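Local coordinates for hypothetical protein (Nitrosomonas europaea, PDB 2IN3) that is a putative disulfide isomerase of the DsbA family, FrnE-like, probably acting as a thiol-disulfide oxidoreductase, at residues P55-H69 and T80-D92. Residues are numbered along the deposited sequence; the frame is centred on the assembly and turned at random.
With PO4 (phosphate ion), chain B.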
ATOM      1  N   PRO A  55       2.713  22.038  -4.826  1.00 48.19           N
ATOM      2  CA  PRO A  55       3.196  21.357  -6.026  1.00 47.68           C
ATOM      3  C   PRO A  55       4.521  20.625  -5.819  1.00 46.70           C
ATOM      4  O   PRO A  55       5.367  21.036  -5.015  1.00 45.66           O
ATOM      5  CB  PRO A  55       3.350  22.491  -7.039  1.00 47.48           C
ATOM      6  CG  PRO A  55       2.359  23.502  -6.599  1.00 48.24           C
ATOM      7  CD  PRO A  55       2.369  23.446  -5.100  1.00 48.42           C
ATOM      8  N   LEU A  56       4.655  19.517  -6.531  1.00 46.97           N
ATOM      9  CA  LEU A  56       5.871  18.727  -6.565  1.00 46.25           C
ATOM     10  C   LEU A  56       6.996  19.552  -7.214  1.00 45.96           C
ATOM     11  O   LEU A  56       6.803  20.124  -8.292  1.00 45.68           O
ATOM     12  CB  LEU A  56       5.577  17.445  -7.350  1.00 47.04           C
ATOM     13  CG  LEU A  56       6.620  16.346  -7.427  1.00 46.23           C
ATOM     14  CD1 LEU A  56       6.971  15.905  -6.017  1.00 47.48           C
ATOM     15  CD2 LEU A  56       6.109  15.194  -8.272  1.00 46.52           C
ATOM     16  N   LEU A  57       8.143  19.654  -6.540  1.00 45.11           N
ATOM     17  CA  LEU A  57       9.297  20.383  -7.077  1.00 44.03           C
ATOM     18  C   LEU A  57      10.082  19.552  -8.108  1.00 43.52           C
ATOM     19  O   LEU A  57      10.116  18.340  -8.000  1.00 42.89           O
ATOM     20  CB  LEU A  57      10.210  20.853  -5.943  1.00 44.41           C
ATOM     21  CG  LEU A  57       9.726  22.071  -5.126  1.00 44.89           C
ATOM     22  CD1 LEU A  57      10.389  22.092  -3.749  1.00 46.43           C
ATOM     23  CD2 LEU A  57       9.945  23.409  -5.845  1.00 45.62           C
ATOM     24  N   PRO A  58      10.714  20.210  -9.111  1.00 43.11           N
ATOM     25  CA  PRO A  58      11.386  19.508 -10.219  1.00 42.82           C
ATOM     26  C   PRO A  58      12.427  18.478  -9.789  1.00 42.82           C
ATOM     27  O   PRO A  58      12.454  17.392 -10.361  1.00 43.18           O
ATOM     28  CB  PRO A  58      12.069  20.639 -11.001  1.00 42.63           C
ATOM     29  CG  PRO A  58      11.284  21.856 -10.667  1.00 42.95           C
ATOM     30  CD  PRO A  58      10.825  21.674  -9.256  1.00 42.90           C
ATOM     31  N   GLU A  59      13.281  18.832  -8.823  1.00 42.93           N
ATOM     32  CA  GLU A  59      14.328  17.934  -8.301  1.00 42.64           C
ATOM     33  C   GLU A  59      13.727  16.698  -7.671  1.00 41.69           C
ATOM     34  O   GLU A  59      14.211  15.569  -7.875  1.00 40.30           O
ATOM     35  CB  GLU A  59      15.157  18.652  -7.238  1.00 43.23           C
ATOM     36  CG  GLU A  59      16.398  19.325  -7.757  1.00 46.77           C
ATOM     37  CD  GLU A  59      16.864  20.455  -6.851  1.00 51.17           C
ATOM     38  OE1 GLU A  59      16.421  20.507  -5.679  1.00 55.01           O
ATOM     39  OE2 GLU A  59      17.662  21.298  -7.311  1.00 51.75           O
ATOM     40  N   LYS A  60      12.674  16.922  -6.890  1.00 40.99           N
ATOM     41  CA  LYS A  60      11.960  15.829  -6.236  1.00 41.02           C
ATOM     42  C   LYS A  60      11.262  14.957  -7.276  1.00 40.34           C
ATOM     43  O   LYS A  60      11.286  13.720  -7.190  1.00 39.60           O
ATOM     44  CB  LYS A  60      10.981  16.376  -5.161  1.00 41.61           C
ATOM     45  CG  LYS A  60      10.134  15.294  -4.450  1.00 44.87           C
ATOM     46  CD  LYS A  60      10.982  14.239  -3.726  1.00 49.62           C
ATOM     47  CE  LYS A  60      11.829  14.879  -2.608  1.00 55.13           C
ATOM     48  NZ  LYS A  60      12.905  13.959  -2.084  1.00 58.82           N
ATOM     49  N   ARG A  61      10.654  15.587  -8.277  1.00 39.91           N
ATOM     50  CA  ARG A  61      10.017  14.807  -9.359  1.00 40.04           C
ATOM     51  C   ARG A  61      11.049  13.904 -10.077  1.00 39.08           C
ATOM     52  O   ARG A  61      10.770  12.753 -10.371  1.00 39.40           O
ATOM     53  CB  ARG A  61       9.341  15.761 -10.351  1.00 40.20           C
ATOM     54  CG  ARG A  61       8.704  15.105 -11.554  1.00 41.11           C
ATOM     55  CD  ARG A  61       8.192  16.167 -12.586  1.00 41.21           C
ATOM     56  NE  ARG A  61       7.658  15.466 -13.755  1.00 44.05           N
ATOM     57  CZ  ARG A  61       8.378  15.132 -14.825  1.00 48.53           C
ATOM     58  NH1 ARG A  61       9.670  15.481 -14.910  1.00 49.61           N
ATOM     59  NH2 ARG A  61       7.811  14.457 -15.824  1.00 47.48           N
ATOM     60  N   ALA A  62      12.228  14.436 -10.357  1.00 38.96           N
ATOM     61  CA  ALA A  62      13.271  13.629 -11.021  1.00 40.07           C
ATOM     62  C   ALA A  62      13.716  12.449 -10.146  1.00 40.66           C
ATOM     63  O   ALA A  62      13.985  11.362 -10.654  1.00 41.32           O
ATOM     64  CB  ALA A  62      14.448  14.489 -11.425  1.00 39.60           C
ATOM     65  N   GLN A  63      13.805  12.660  -8.836  1.00 41.60           N
ATOM     66  CA  GLN A  63      14.141  11.561  -7.925  1.00 42.95           C
ATOM     67  C   GLN A  63      13.095  10.478  -8.015  1.00 42.97           C
ATOM     68  O   GLN A  63      13.418   9.297  -8.085  1.00 43.16           O
ATOM     69  CB  GLN A  63      14.255  12.043  -6.480  1.00 43.89           C
ATOM     70  CG  GLN A  63      15.422  12.940  -6.263  1.00 46.73           C
ATOM     71  CD  GLN A  63      15.522  13.462  -4.840  1.00 52.65           C
ATOM     72  OE1 GLN A  63      14.549  13.969  -4.266  1.00 56.14           O
ATOM     73  NE2 GLN A  63      16.718  13.369  -4.274  1.00 54.23           N
ATOM     74  N   ILE A  64      11.827  10.878  -7.999  1.00 43.00           N
ATOM     75  CA  ILE A  64      10.733   9.911  -8.018  1.00 42.91           C
ATOM     76  C   ILE A  64      10.758   9.114  -9.329  1.00 42.92           C
ATOM     77  O   ILE A  64      10.647   7.875  -9.329  1.00 43.18           O
ATOM     78  CB  ILE A  64       9.355  10.614  -7.793  1.00 43.01           C
ATOM     79  CG1 ILE A  64       9.265  11.180  -6.366  1.00 42.61           C
ATOM     80  CG2 ILE A  64       8.184   9.661  -8.105  1.00 41.63           C
ATOM     81  CD1 ILE A  64       8.165  12.238  -6.167  1.00 44.98           C
ATOM     82  N   LEU A  65      10.948   9.817 -10.441  1.00 42.35           N
ATOM     83  CA  LEU A  65      10.975   9.147 -11.735  1.00 42.38           C
ATOM     84  C   LEU A  65      12.158   8.163 -11.848  1.00 41.97           C
ATOM     85  O   LEU A  65      12.038   7.134 -12.488  1.00 41.73           O
ATOM     86  CB  LEU A  65      11.018  10.180 -12.868  1.00 41.73           C
ATOM     87  CG  LEU A  65       9.734  11.021 -12.998  1.00 43.93           C
ATOM     88  CD1 LEU A  65       9.943  12.070 -14.064  1.00 42.70           C
ATOM     89  CD2 LEU A  65       8.485  10.160 -13.284  1.00 42.58           C
ATOM     90  N   HIS A  66      13.295   8.484 -11.225  1.00 42.04           N
ATOM     91  CA  HIS A  66      14.408   7.549 -11.208  1.00 42.47           C
ATOM     92  C   HIS A  66      13.972   6.277 -10.473  1.00 43.16           C
ATOM     93  O   HIS A  66      14.289   5.170 -10.922  1.00 41.51           O
ATOM     94  CB  HIS A  66      15.648   8.150 -10.543  1.00 43.04           C
ATOM     95  CG  HIS A  66      16.720   7.137 -10.281  1.00 44.04           C
ATOM     96  ND1 HIS A  66      17.339   6.430 -11.293  1.00 43.19           N
ATOM     97  CD2 HIS A  66      17.263   6.691  -9.120  1.00 43.22           C
ATOM     98  CE1 HIS A  66      18.223   5.602 -10.769  1.00 43.30           C
ATOM     99  NE2 HIS A  66      18.197   5.741  -9.453  1.00 44.37           N
ATOM    100  N   HIS A  67      13.229   6.440  -9.365  1.00 43.47           N
ATOM    101  CA  HIS A  67      12.698   5.280  -8.634  1.00 45.06           C
ATOM    102  C   HIS A  67      11.781   4.443  -9.539  1.00 45.33           C
ATOM    103  O   HIS A  67      11.895   3.223  -9.559  1.00 45.20           O
ATOM    104  CB  HIS A  67      11.982   5.678  -7.319  1.00 45.29           C
ATOM    105  CG  HIS A  67      12.929   6.170  -6.266  1.00 49.05           C
ATOM    106  ND1 HIS A  67      12.525   6.912  -5.176  1.00 53.82           N
ATOM    107  CD2 HIS A  67      14.274   6.056  -6.164  1.00 51.53           C
ATOM    108  CE1 HIS A  67      13.584   7.235  -4.445  1.00 53.96           C
ATOM    109  NE2 HIS A  67      14.661   6.731  -5.026  1.00 52.70           N
ATOM    110  N   TRP A  68      10.905   5.098 -10.309  1.00 45.19           N
ATOM    111  CA  TRP A  68      10.005   4.387 -11.215  1.00 44.47           C
ATOM    112  C   TRP A  68      10.788   3.568 -12.245  1.00 44.52           C
ATOM    113  O   TRP A  68      10.536   2.391 -12.443  1.00 45.53           O
ATOM    114  CB  TRP A  68       9.104   5.359 -11.983  1.00 44.05           C
ATOM    115  CG  TRP A  68       8.059   6.075 -11.188  1.00 45.95           C
ATOM    116  CD1 TRP A  68       8.014   6.257  -9.808  1.00 44.40           C
ATOM    117  CD2 TRP A  68       6.944   6.779 -11.722  1.00 46.64           C
ATOM    118  NE1 TRP A  68       6.929   7.014  -9.478  1.00 46.33           N
ATOM    119  CE2 TRP A  68       6.237   7.337 -10.623  1.00 46.60           C
ATOM    120  CE3 TRP A  68       6.450   6.976 -13.027  1.00 45.54           C
ATOM    121  CZ2 TRP A  68       5.057   8.078 -10.782  1.00 45.02           C
ATOM    122  CZ3 TRP A  68       5.264   7.723 -13.186  1.00 44.68           C
ATOM    123  CH2 TRP A  68       4.595   8.280 -12.066  1.00 44.88           C
ATOM    124  N   HIS A  69      11.743   4.194 -12.910  1.00 43.53           N
ATOM    125  CA  HIS A  69      12.619   3.450 -13.809  1.00 43.88           C
ATOM    126  C   HIS A  69      13.295   2.244 -13.113  1.00 44.42           C
ATOM    127  O   HIS A  69      13.273   1.140 -13.656  1.00 45.42           O
ATOM    128  CB  HIS A  69      13.638   4.395 -14.416  1.00 42.47           C
ATOM    129  CG  HIS A  69      13.058   5.348 -15.414  1.00 43.29           C
ATOM    130  ND1 HIS A  69      12.629   4.943 -16.656  1.00 43.84           N
ATOM    131  CD2 HIS A  69      12.853   6.684 -15.366  1.00 42.80           C
ATOM    132  CE1 HIS A  69      12.212   5.996 -17.347  1.00 44.09           C
ATOM    133  NE2 HIS A  69      12.328   7.062 -16.582  1.00 42.83           N
ATOM    134  N   THR A  80       3.628   4.425 -16.903  1.00 45.74           N
ATOM    135  CA  THR A  80       3.496   5.296 -18.071  1.00 45.69           C
ATOM    136  C   THR A  80       4.340   6.526 -17.833  1.00 45.59           C
ATOM    137  O   THR A  80       4.045   7.337 -16.960  1.00 44.86           O
ATOM    138  CB  THR A  80       2.044   5.691 -18.326  1.00 45.66           C
ATOM    139  OG1 THR A  80       1.258   4.504 -18.341  1.00 45.38           O
ATOM    140  CG2 THR A  80       1.905   6.404 -19.671  1.00 45.45           C
ATOM    141  N   PHE A  81       5.444   6.616 -18.569  1.00 45.49           N
ATOM    142  CA  PHE A  81       6.422   7.648 -18.315  1.00 45.82           C
ATOM    143  C   PHE A  81       6.077   8.908 -19.079  1.00 46.68           C
ATOM    144  O   PHE A  81       6.405  10.007 -18.637  1.00 47.12           O
ATOM    145  CB  PHE A  81       7.831   7.160 -18.681  1.00 45.33           C
ATOM    146  CG  PHE A  81       8.379   6.175 -17.713  1.00 44.11           C
ATOM    147  CD1 PHE A  81       8.847   6.581 -16.489  1.00 44.90           C
ATOM    148  CD2 PHE A  81       8.391   4.818 -18.011  1.00 44.33           C
ATOM    149  CE1 PHE A  81       9.347   5.656 -15.581  1.00 45.55           C
ATOM    150  CE2 PHE A  81       8.889   3.893 -17.100  1.00 44.22           C
ATOM    151  CZ  PHE A  81       9.358   4.313 -15.890  1.00 45.63           C
ATOM    152  N   GLU A  82       5.416   8.743 -20.223  1.00 47.25           N
ATOM    153  CA  GLU A  82       5.044   9.877 -21.074  1.00 48.14           C
ATOM    154  C   GLU A  82       4.094  10.797 -20.295  1.00 47.59           C
ATOM    155  O   GLU A  82       3.060  10.355 -19.801  1.00 47.57           O
ATOM    156  CB  GLU A  82       4.380   9.393 -22.366  1.00 48.64           C
ATOM    157  CG  GLU A  82       5.299   8.655 -23.348  1.00 52.87           C
ATOM    158  CD  GLU A  82       5.727   7.263 -22.856  1.00 57.59           C
ATOM    159  OE1 GLU A  82       4.985   6.631 -22.042  1.00 56.32           O
ATOM    160  OE2 GLU A  82       6.816   6.810 -23.292  1.00 58.76           O
ATOM    161  N   ASN A  83       4.473  12.070 -20.190  1.00 47.30           N
ATOM    162  CA  ASN A  83       3.760  13.077 -19.389  1.00 47.87           C
ATOM    163  C   ASN A  83       3.488  12.738 -17.916  1.00 47.23           C
ATOM    164  O   ASN A  83       2.570  13.292 -17.317  1.00 47.77           O
ATOM    165  CB  ASN A  83       2.496  13.564 -20.104  1.00 48.04           C
ATOM    166  CG  ASN A  83       2.819  14.239 -21.426  1.00 50.65           C
ATOM    167  OD1 ASN A  83       2.941  13.580 -22.458  1.00 53.86           O
ATOM    168  ND2 ASN A  83       2.980  15.560 -21.399  1.00 52.43           N
ATOM    169  N   ALA A  84       4.300  11.846 -17.347  1.00 46.95           N
ATOM    170  CA  ALA A  84       4.270  11.522 -15.911  1.00 46.39           C
ATOM    171  C   ALA A  84       4.404  12.765 -15.036  1.00 46.83           C
ATOM    172  O   ALA A  84       5.152  13.708 -15.364  1.00 45.45           O
ATOM    173  CB  ALA A  84       5.373  10.519 -15.560  1.00 46.57           C
ATOM    174  N   LEU A  85       3.660  12.759 -13.927  1.00 46.44           N
ATOM    175  CA  LEU A  85       3.773  13.795 -12.897  1.00 47.06           C
ATOM    176  C   LEU A  85       3.899  15.208 -13.478  1.00 47.11           C
ATOM    177  O   LEU A  85       4.948  15.841 -13.315  1.00 47.36           O
ATOM    178  CB  LEU A  85       4.959  13.480 -11.962  1.00 46.42           C
ATOM    179  CG  LEU A  85       4.902  12.118 -11.253  1.00 46.73           C
ATOM    180  CD1 LEU A  85       6.218  11.764 -10.552  1.00 47.98           C
ATOM    181  CD2 LEU A  85       3.758  12.067 -10.254  1.00 47.45           C
ATOM    182  N   PRO A  86       2.827  15.717 -14.137  1.00 47.65           N
ATOM    183  CA  PRO A  86       2.876  17.024 -14.802  1.00 47.72           C
ATOM    184  C   PRO A  86       3.053  18.118 -13.768  1.00 48.22           C
ATOM    185  O   PRO A  86       2.677  17.928 -12.614  1.00 47.87           O
ATOM    186  CB  PRO A  86       1.483  17.181 -15.440  1.00 48.13           C
ATOM    187  CG  PRO A  86       0.764  15.900 -15.223  1.00 47.85           C
ATOM    188  CD  PRO A  86       1.491  15.092 -14.206  1.00 47.78           C
ATOM    189  N   GLU A  87       3.610  19.257 -14.165  1.00 48.31           N
ATOM    190  CA  GLU A  87       3.829  20.329 -13.203  1.00 49.12           C
ATOM    191  C   GLU A  87       2.475  20.839 -12.697  1.00 49.02           C
ATOM    192  O   GLU A  87       1.526  21.025 -13.470  1.00 49.03           O
ATOM    193  CB  GLU A  87       4.737  21.448 -13.772  1.00 49.51           C
ATOM    194  CG  GLU A  87       4.043  22.680 -14.295  1.00 51.20           C
ATOM    195  CD  GLU A  87       3.752  23.721 -13.210  1.00 54.51           C
ATOM    196  OE1 GLU A  87       3.882  23.393 -12.004  1.00 55.58           O
ATOM    197  OE2 GLU A  87       3.383  24.871 -13.566  1.00 54.11           O
ATOM    198  N   GLY A  88       2.393  21.033 -11.388  1.00 48.84           N
ATOM    199  CA  GLY A  88       1.150  21.429 -10.762  1.00 48.63           C
ATOM    200  C   GLY A  88       0.588  20.258  -9.993  1.00 48.65           C
ATOM    201  O   GLY A  88      -0.262  20.433  -9.126  1.00 48.65           O
ATOM    202  N   PHE A  89       1.066  19.054 -10.304  1.00 48.24           N
ATOM    203  CA  PHE A  89       0.608  17.871  -9.609  1.00 48.60           C
ATOM    204  C   PHE A  89       0.984  17.960  -8.134  1.00 48.37           C
ATOM    205  O   PHE A  89       2.117  18.334  -7.793  1.00 48.49           O
ATOM    206  CB  PHE A  89       1.191  16.594 -10.232  1.00 48.48           C
ATOM    207  CG  PHE A  89       0.702  15.347  -9.579  1.00 49.62           C
ATOM    208  CD1 PHE A  89      -0.600  14.890  -9.809  1.00 49.84           C
ATOM    209  CD2 PHE A  89       1.520  14.653  -8.692  1.00 48.75           C
ATOM    210  CE1 PHE A  89      -1.067  13.737  -9.182  1.00 49.94           C
ATOM    211  CE2 PHE A  89       1.070  13.503  -8.056  1.00 47.85           C
ATOM    212  CZ  PHE A  89      -0.220  13.037  -8.299  1.00 49.60           C
ATOM    213  N   ILE A  90       0.025  17.627  -7.273  1.00 47.83           N
ATOM    214  CA  ILE A  90       0.223  17.664  -5.830  1.00 47.80           C
ATOM    215  C   ILE A  90       0.282  16.219  -5.324  1.00 48.10           C
ATOM    216  O   ILE A  90      -0.670  15.447  -5.482  1.00 48.15           O
ATOM    217  CB  ILE A  90      -0.880  18.480  -5.116  1.00 48.12           C
ATOM    218  CG1 ILE A  90      -0.859  19.941  -5.609  1.00 47.28           C
ATOM    219  CG2 ILE A  90      -0.725  18.404  -3.589  1.00 47.89           C
ATOM    220  CD1 ILE A  90      -1.898  20.830  -4.969  1.00 47.75           C
ATOM    221  N   TYR A  91       1.408  15.864  -4.722  1.00 47.79           N
ATOM    222  CA  TYR A  91       1.679  14.488  -4.323  1.00 48.03           C
ATOM    223  C   TYR A  91       1.101  14.173  -2.916  1.00 48.33           C
ATOM    224  O   TYR A  91       1.850  13.897  -1.965  1.00 47.55           O
ATOM    225  CB  TYR A  91       3.195  14.218  -4.415  1.00 48.26           C
ATOM    226  CG  TYR A  91       3.519  12.784  -4.762  1.00 48.51           C
ATOM    227  CD1 TYR A  91       3.914  12.428  -6.055  1.00 47.58           C
ATOM    228  CD2 TYR A  91       3.398  11.773  -3.804  1.00 47.94           C
ATOM    229  CE1 TYR A  91       4.197  11.104  -6.380  1.00 47.17           C
ATOM    230  CE2 TYR A  91       3.667  10.439  -4.122  1.00 49.70           C
ATOM    231  CZ  TYR A  91       4.063  10.118  -5.405  1.00 49.55           C
ATOM    232  OH  TYR A  91       4.320   8.811  -5.697  1.00 49.24           O
ATOM    233  N   ASP A  92      -0.231  14.224  -2.803  1.00 48.35           N
ATOM    234  CA  ASP A  92      -0.937  13.972  -1.542  1.00 48.61           C
ATOM    235  C   ASP A  92      -1.325  12.505  -1.398  1.00 48.91           C
ATOM    236  O   ASP A  92      -2.260  12.024  -2.061  1.00 49.77           O
ATOM    237  CB  ASP A  92      -2.185  14.858  -1.410  1.00 48.57           C
ATOM    238  CG  ASP A  92      -2.908  14.667  -0.069  1.00 49.06           C
ATOM    239  OD1 ASP A  92      -2.316  14.080   0.875  1.00 46.55           O
ATOM    240  OD2 ASP A  92      -4.078  15.111   0.061  1.00 49.31           O
TER
HETATM  241  P   PO4 B 215       8.969   6.797  -4.356  1.00 53.06           P
HETATM  242  O1  PO4 B 215       9.833   7.875  -4.948  1.00 54.26           O
HETATM  243  O2  PO4 B 215       8.230   7.253  -3.116  1.00 56.79           O
HETATM  244  O3  PO4 B 215       8.012   6.313  -5.401  1.00 48.46           O
HETATM  245  O4  PO4 B 215       9.913   5.696  -3.881  1.00 55.01           O
HETATM  246  O   HOH W   1       4.151  19.683  -9.702  1.00 64.26           O
HETATM  247  O   HOH W   2       5.959   7.069  -6.729  1.00 36.41           O
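The carbonyl oxygen of Ala-84 is gripped twice by Arg-61: NH2 donates to it at 2.8 Å along a nearly straight bond (170°) lying in the guanidinium plane, and NE adds a weak bond. The stronger bond of NE goes to Leu-85 O, also at 2.8 Å, but is clearly more bent. With CG anti to the backbone N (chi1 177°) and the chain extended as far as NE, the side chain carries the guanidinium from the helix to the loop. Leu-65 CD1 covers one of its faces. An alanine at Arg-61 would remove all three bonds and is likely to leave both loop carbonyls without these donors and the Ala-84/Leu-85 bend less firmly held.

Leu-85 CD1 wedges between Ile-64 CG2 (3.8 Å), Leu-65 CD2 and Trp-68 CZ2, while Trp-68 CZ3 meets Ala-84 CB. Phe-79 stacks on the indole and Tyr-123 meets it edge-to-face, consistent with its burial.

In this DsbA-like thioredoxin domain the contact fastens the loop following helix 58-75 back along that helix. Tyr-91 approaches the Cys-18/Cys-21 pair, probably the CxxC redox motif. Tyr-91 CE1 and Ile-64 CD1 meet as the two side chains slide past each other in opposite directions. Tyr-91 OH, also hydrogen-bonded to Met-17 O, accepts a 2.6 Å bond from a water. That water accepts from Trp-68 NE1 and donates to a phosphate, probably from crystallisation, which His-67 ND1 and Ser-19 OG also bind.

At the helix's N-terminal approach, Leu-56 N donates to Phe-89 O (3.1 Å, nearly straight), and another water joins Leu-56 O to Gly-88 N. Farther along the helix, His-69 and Phe-81 form an offset stack, centroids 3.9 Å apart and planes at 3°, with Phe-81 CE1 over the centre of the imidazole.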